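Local coordinates for outer membrane protein OMP121 (Bacteroides thetaiotaomicron, PDB 5FQ8) that belongs to the TonB-dependent receptor family, binds calcium and magnesium, and probably imports nutrients across the outer membrane, at residues S116-G119 against L120-G123; F126-G129 against A130-I133; G263-D266 against K267-Y270. One frame throughout, in Å; residues are numbered along the deposited sequence.

Interaction 1 of 3, residues S116-G119 against L120-G123; sequences STDG and LNSG
The backbone N of Ser122 reaches back four residues to the carbonyl O of Asp118, 3.2 Å away, which folds Asp118 to Ser122 into an alpha-turn. The Asp118 carboxylate stands over the turn and grips it a second time. Its CG is anti to the backbone N (chi1 178°), a setting that carries the group forward to Asn121, where OD2 takes two hydrogens. One comes from Asn121 ND2, 3.0 Å from OD2, which uses the syn lone pair; carboxylate and amide lie nearly coplanar, 7° apart. The other comes from the backbone N of Asn121, also 3.0 Å from OD2 but well above the carboxylate plane. Backbone and side chain of one asparagine are thus held by a single oxygen. This compact loop joins strands 113-115 and 125-128 of the plug domain, the part that fills the barrel of a TonB-dependent receptor. At its start, Ser116 works in both directions: OG accepts from the N of Asp118 at 3.2 Å, an ST turn, and donates to the O of Ser122 at 2.7 Å, meeting that carbonyl from above its plane. Asn121 OD1 is taken by Gln326 NE2, while Leu120 turns to Leu747, Phe956 and the backbone of a bound peptide.

Interaction 2 of 3, residues F126-G129 against A130-I133; sequences FGNG and ANAI
Two amides, those of Asn128 and Asn131, cross at about a right angle, their planes 62° apart. The face of the Asn128 amide turned to residues 130-133 has Ala130 N lying over it, 3.5 Å from Asn128 ND2, with Ala130 CB on the same side, outside the ND2 edge. Asn131 OD1 is on that side too, beyond the oxygen edge. In return, both oxygens of Asn128 lie on one face of the Asn131 amide, with Asn128 OD1 3.6 Å from Asn131 CG. Asn128 reaches this place because its CG stands between the backbone N and the carbonyl carbon (chi1 73°), folded in over the turn.

The two side-chain oxygens face each other as acceptors, and Asn84 explains how they can do so: its backbone N bonds Asn128 OD1 and its ND2 bonds Asn131 OD1. At the other end of the Asn128 amide, Asn111 OD1 accepts from both Asn128 ND2 and Ala130 N, so the amide is fixed in rotation.

Beneath the side chains, Asn131 N donates to Asn128 O at 2.9 Å, closing a type I beta-turn with Gly129 and Ala130 at its corners. A second turn follows at once, Ile133 N bonding Ala130 O at 3.2 Å.

The stretch leaves plug strand 125-128, which pairs with strand 113-115, and runs along the barrel wall: Arg383 of strand 376-394 bonds Gly129 O, Lys292 of strand 289-303 bonds the carbonyls of Asn131 and Ile133, and Ala132 rests on Ala315 of strand 306-320.

Interaction 3 of 3, residues G263-D266 against K267-Y270; sequences GATD and KSDY
Thr265 and Ser268 face each other across the tip of a beta hairpin, strand 252-264 turning into strand 268-280 through Thr265, Asp266 and Lys267; so short a connection is consistent with a periplasmic turn of a TonB-dependent barrel. The threonine side chain can be followed outward. Its CB lies 3.7 Å from Ser268 OG. From there the branches part: OG1 stands between the backbone N and the carbonyl carbon (chi1 70°), a position that tucks it inside the turn, whereas CG2 packs along the serine hydroxyl, 3.5 Å from Ser268 OG. OG1 accepts from the backbone N of Lys267 at 3.1 Å, with a fairly straight N-H (158°), which makes an ST turn. It also shares a hydrogen bond with Ser268 OG, 2.7 Å away, in which either hydroxyl could be the donor. A valine in its place would probably leave the Lys267 N-H and the Ser268 hydroxyl without this common partner.

Ser268 OG is bonded as well to Ser268 OG of the second subunit, and Thr265 packs on Thr265 of that subunit, so the hairpin tip belongs to the interface between the two copies. On the other edge of strand 268-280, the backbones of Lys267 and Asp269 bond Lys302 and Ser300 of strand 289-303.

Behind the turn the backbones take over. Thr265 N meets Ser268 O at 2.6 Å, and further back Tyr270 N donates to Gly263 O at 3.1 Å. Between these bonds lies the antiparallel non-hydrogen-bonded pair of Ala264 and Asp269, where Ala264 CB touches Asp269 CB at 3.7 Å.

Overall arrangement
The three contacts follow one another along the chain, none nested in or crossing another, and each closes a local turn. Interaction 1 comes first, rounding the loop between strands 113-115 and 125-128 in the plug. Interaction 2 takes the chain out of the second of these strands toward strand 138-144; its centre is about 20 Å from that of interaction 1. Interaction 3 belongs to the barrel itself, with its centre about 30 Å from that of interaction 2 and about 50 Å from that of interaction 1. Interactions 1 and 2 both tie the plug to residues of the barrel, whereas interaction 3 joins two successive barrel strands at the subunit interface.

Interaction 1 of 3, residues S116-G119 against L120-G123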
loop_
_atom_site.group_PDB
_atom_site.type_symbol
_atom_site.label_atom_id
_atom_site.label_comp_id
_atom_site.label_asym_id
_atom_site.label_seq_id
_atom_site.Cartn_x
_atom_site.Cartn_y
_atom_site.Cartn_z
ATOM N N SER B 116 -5.583 -2.653 17.999
ATOM C CA SER B 116 -4.303 -2.939 17.366
ATOM C C SER B 116 -3.837 -4.374 17.588
ATOM O O SER B 116 -3.995 -4.942 18.667
ATOM C CB SER B 116 -3.268 -1.976 17.899
ATOM O OG SER B 116 -1.996 -2.340 17.469
ATOM N N THR B 117 -3.249 -4.960 16.555
ATOM C CA THR B 117 -2.770 -6.332 16.608
ATOM C C THR B 117 -1.338 -6.424 17.103
ATOM O O THR B 117 -0.841 -7.529 17.333
ATOM C CB THR B 117 -2.889 -6.979 15.228
ATOM O OG1 THR B 117 -1.862 -6.473 14.367
ATOM C CG2 THR B 117 -4.220 -6.633 14.619
ATOM N N ASP B 118 -0.674 -5.293 17.288
ATOM C CA ASP B 118 0.656 -5.233 17.883
ATOM C C ASP B 118 0.577 -4.256 19.035
ATOM O O ASP B 118 0.929 -3.091 18.899
ATOM C CB ASP B 118 1.688 -4.814 16.877
ATOM C CG ASP B 118 3.058 -4.702 17.478
ATOM O OD1 ASP B 118 3.706 -5.746 17.665
ATOM O OD2 ASP B 118 3.486 -3.575 17.773
ATOM N N GLY B 119 0.136 -4.744 20.188
ATOM C CA GLY B 119 0.026 -3.891 21.357
ATOM C C GLY B 119 1.339 -3.388 21.901
ATOM O O GLY B 119 1.326 -2.482 22.738
ATOM N N LEU B 120 2.465 -3.928 21.442
ATOM C CA LEU B 120 3.729 -3.553 22.052
ATOM C C LEU B 120 4.273 -2.259 21.481
ATOM O O LEU B 120 4.939 -1.500 22.189
ATOM C CB LEU B 120 4.745 -4.663 21.863
ATOM C CG LEU B 120 4.305 -6.070 22.228
ATOM C CD1 LEU B 120 5.492 -6.998 22.125
ATOM C CD2 LEU B 120 3.722 -6.087 23.612
ATOM N N ASN B 121 4.004 -1.982 20.211
ATOM C CA ASN B 121 4.612 -0.838 19.554
ATOM C C ASN B 121 3.625 0.181 19.028
ATOM O O ASN B 121 4.004 1.346 18.875
ATOM C CB ASN B 121 5.502 -1.308 18.397
ATOM C CG ASN B 121 6.558 -2.254 18.857
ATOM O OD1 ASN B 121 7.523 -1.857 19.485
ATOM N ND2 ASN B 121 6.363 -3.522 18.591
ATOM N N SER B 122 2.377 -0.207 18.773
ATOM C CA SER B 122 1.349 0.697 18.274
ATOM C C SER B 122 -0.009 0.334 18.874
ATOM O O SER B 122 -0.955 -0.007 18.175
ATOM C CB SER B 122 1.290 0.663 16.750
ATOM O OG SER B 122 2.175 1.613 16.200
ATOM N N GLY B 123 -0.108 0.426 20.196
ATOM C CA GLY B 123 -1.332 0.031 20.869
ATOM C C GLY B 123 -2.409 1.078 20.710
ATOM O O GLY B 123 -2.164 2.278 20.877
#

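Interaction 2 of 3, residues F126-G129 against A130-I133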
loop_
_atom_site.group_PDB
_atom_site.type_symbol
_atom_site.label_atom_id
_atom_site.label_comp_id
_atom_site.label_asym_id
_atom_site.label_seq_id
_atom_site.Cartn_x
_atom_site.Cartn_y
_atom_site.Cartn_z
ATOM N N PHE B 126 -10.325 1.036 19.317
ATOM C CA PHE B 126 -11.235 1.915 18.605
ATOM C C PHE B 126 -12.701 1.616 18.879
ATOM O O PHE B 126 -13.565 2.307 18.334
ATOM C CB PHE B 126 -10.966 1.849 17.096
ATOM C CG PHE B 126 -9.840 2.722 16.628
ATOM C CD1 PHE B 126 -9.564 3.911 17.245
ATOM C CD2 PHE B 126 -9.048 2.335 15.562
ATOM C CE1 PHE B 126 -8.528 4.721 16.802
ATOM C CE2 PHE B 126 -8.015 3.120 15.114
ATOM C CZ PHE B 126 -7.755 4.334 15.737
ATOM N N GLY B 127 -13.013 0.609 19.680
ATOM C CA GLY B 127 -14.371 0.382 20.122
ATOM C C GLY B 127 -14.844 -1.022 19.819
ATOM O O GLY B 127 -14.235 -1.762 19.059
ATOM N N ASN B 128 -15.948 -1.388 20.458
ATOM C CA ASN B 128 -16.594 -2.655 20.165
ATOM C C ASN B 128 -18.059 -2.438 19.811
ATOM O O ASN B 128 -18.637 -1.378 20.027
ATOM C CB ASN B 128 -16.445 -3.689 21.303
ATOM C CG ASN B 128 -17.279 -3.382 22.515
ATOM O OD1 ASN B 128 -16.948 -2.519 23.303
ATOM N ND2 ASN B 128 -18.348 -4.145 22.697
ATOM N N GLY B 129 -18.628 -3.450 19.181
ATOM C CA GLY B 129 -19.855 -3.262 18.441
ATOM C C GLY B 129 -21.019 -2.848 19.298
ATOM O O GLY B 129 -21.959 -2.201 18.822
ATOM N N ALA B 130 -20.981 -3.209 20.568
ATOM C CA ALA B 130 -22.067 -2.824 21.439
ATOM C C ALA B 130 -21.976 -1.365 21.828
ATOM O O ALA B 130 -23.005 -0.753 22.107
ATOM C CB ALA B 130 -22.099 -3.715 22.673
ATOM N N ASN B 131 -20.788 -0.779 21.803
ATOM C CA ASN B 131 -20.675 0.625 22.150
ATOM C C ASN B 131 -21.497 1.539 21.257
ATOM O O ASN B 131 -21.497 2.748 21.490
ATOM C CB ASN B 131 -19.229 1.055 22.073
ATOM C CG ASN B 131 -18.486 0.726 23.284
ATOM O OD1 ASN B 131 -18.869 -0.160 24.017
ATOM N ND2 ASN B 131 -17.412 1.452 23.534
ATOM N N ALA B 132 -22.168 1.008 20.238
ATOM C CA ALA B 132 -22.865 1.862 19.297
ATOM C C ALA B 132 -24.284 2.132 19.729
ATOM O O ALA B 132 -24.849 3.167 19.371
ATOM C CB ALA B 132 -22.880 1.231 17.910
ATOM N N ILE B 133 -24.882 1.203 20.465
ATOM C CA ILE B 133 -26.243 1.394 20.915
ATOM C C ILE B 133 -26.298 2.628 21.791
ATOM O O ILE B 133 -25.340 2.947 22.502
ATOM C CB ILE B 133 -26.737 0.128 21.632
ATOM C CG1 ILE B 133 -28.169 0.289 22.082
ATOM C CG2 ILE B 133 -25.918 -0.156 22.826
ATOM C CD1 ILE B 133 -28.764 -0.999 22.462
#

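Interaction 3 of 3, residues G263-D266 against K267-Y270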
loop_
_atom_site.group_PDB
_atom_site.type_symbol
_atom_site.label_atom_id
_atom_site.label_comp_id
_atom_site.label_asym_id
_atom_site.label_seq_id
_atom_site.Cartn_x
_atom_site.Cartn_y
_atom_site.Cartn_z
ATOM N N GLY B 263 -44.806 8.254 20.296
ATOM C CA GLY B 263 -46.240 8.351 20.149
ATOM C C GLY B 263 -46.786 6.979 19.856
ATOM O O GLY B 263 -46.047 6.074 19.484
ATOM N N ALA B 264 -48.092 6.824 20.030
ATOM C CA ALA B 264 -48.675 5.524 19.761
ATOM C C ALA B 264 -50.178 5.644 19.646
ATOM O O ALA B 264 -50.780 6.659 19.992
ATOM C CB ALA B 264 -48.320 4.502 20.842
ATOM N N THR B 265 -50.776 4.571 19.141
ATOM C CA THR B 265 -52.219 4.439 19.066
ATOM C C THR B 265 -52.596 3.083 19.629
ATOM O O THR B 265 -51.753 2.388 20.188
ATOM C CB THR B 265 -52.699 4.569 17.630
ATOM O OG1 THR B 265 -52.279 3.411 16.911
ATOM C CG2 THR B 265 -52.096 5.789 16.987
ATOM N N ASP B 266 -53.842 2.680 19.496
ATOM C CA ASP B 266 -54.184 1.363 20.000
ATOM C C ASP B 266 -53.822 0.282 19.014
ATOM O O ASP B 266 -54.012 -0.895 19.319
ATOM C CB ASP B 266 -55.671 1.284 20.348
ATOM C CG ASP B 266 -55.984 1.889 21.711
ATOM O OD1 ASP B 266 -55.635 1.266 22.736
ATOM O OD2 ASP B 266 -56.570 2.993 21.763
ATOM N N LYS B 267 -53.301 0.657 17.849
ATOM C CA LYS B 267 -52.887 -0.303 16.845
ATOM C C LYS B 267 -51.457 -0.098 16.360
ATOM O O LYS B 267 -51.004 -0.850 15.492
ATOM C CB LYS B 267 -53.843 -0.247 15.647
ATOM C CG LYS B 267 -55.299 -0.484 15.984
ATOM C CD LYS B 267 -55.542 -1.900 16.465
ATOM C CE LYS B 267 -56.940 -2.359 16.082
ATOM N NZ LYS B 267 -58.000 -1.436 16.597
ATOM N N SER B 268 -50.729 0.878 16.888
ATOM C CA SER B 268 -49.456 1.245 16.288
ATOM C C SER B 268 -48.636 2.054 17.275
ATOM O O SER B 268 -49.178 2.696 18.176
ATOM C CB SER B 268 -49.674 2.049 15.014
ATOM O OG SER B 268 -50.134 3.340 15.342
ATOM N N ASP B 269 -47.321 2.024 17.090
ATOM C CA ASP B 269 -46.432 2.865 17.877
ATOM C C ASP B 269 -45.257 3.279 17.011
ATOM O O ASP B 269 -44.999 2.689 15.965
ATOM C CB ASP B 269 -45.948 2.165 19.148
ATOM C CG ASP B 269 -45.284 0.854 18.872
ATOM O OD1 ASP B 269 -44.183 0.877 18.324
ATOM O OD2 ASP B 269 -45.846 -0.203 19.205
ATOM N N TYR B 270 -44.547 4.309 17.458
ATOM C CA TYR B 270 -43.497 4.901 16.642
ATOM C C TYR B 270 -42.497 5.594 17.546
ATOM O O TYR B 270 -42.885 6.444 18.348
ATOM C CB TYR B 270 -44.100 5.876 15.650
ATOM C CG TYR B 270 -43.218 6.205 14.481
ATOM C CD1 TYR B 270 -42.570 5.201 13.771
ATOM C CD2 TYR B 270 -43.060 7.517 14.060
ATOM C CE1 TYR B 270 -41.774 5.495 12.694
ATOM C CE2 TYR B 270 -42.263 7.825 12.977
ATOM C CZ TYR B 270 -41.622 6.808 12.303
ATOM O OH TYR B 270 -40.825 7.084 11.226
#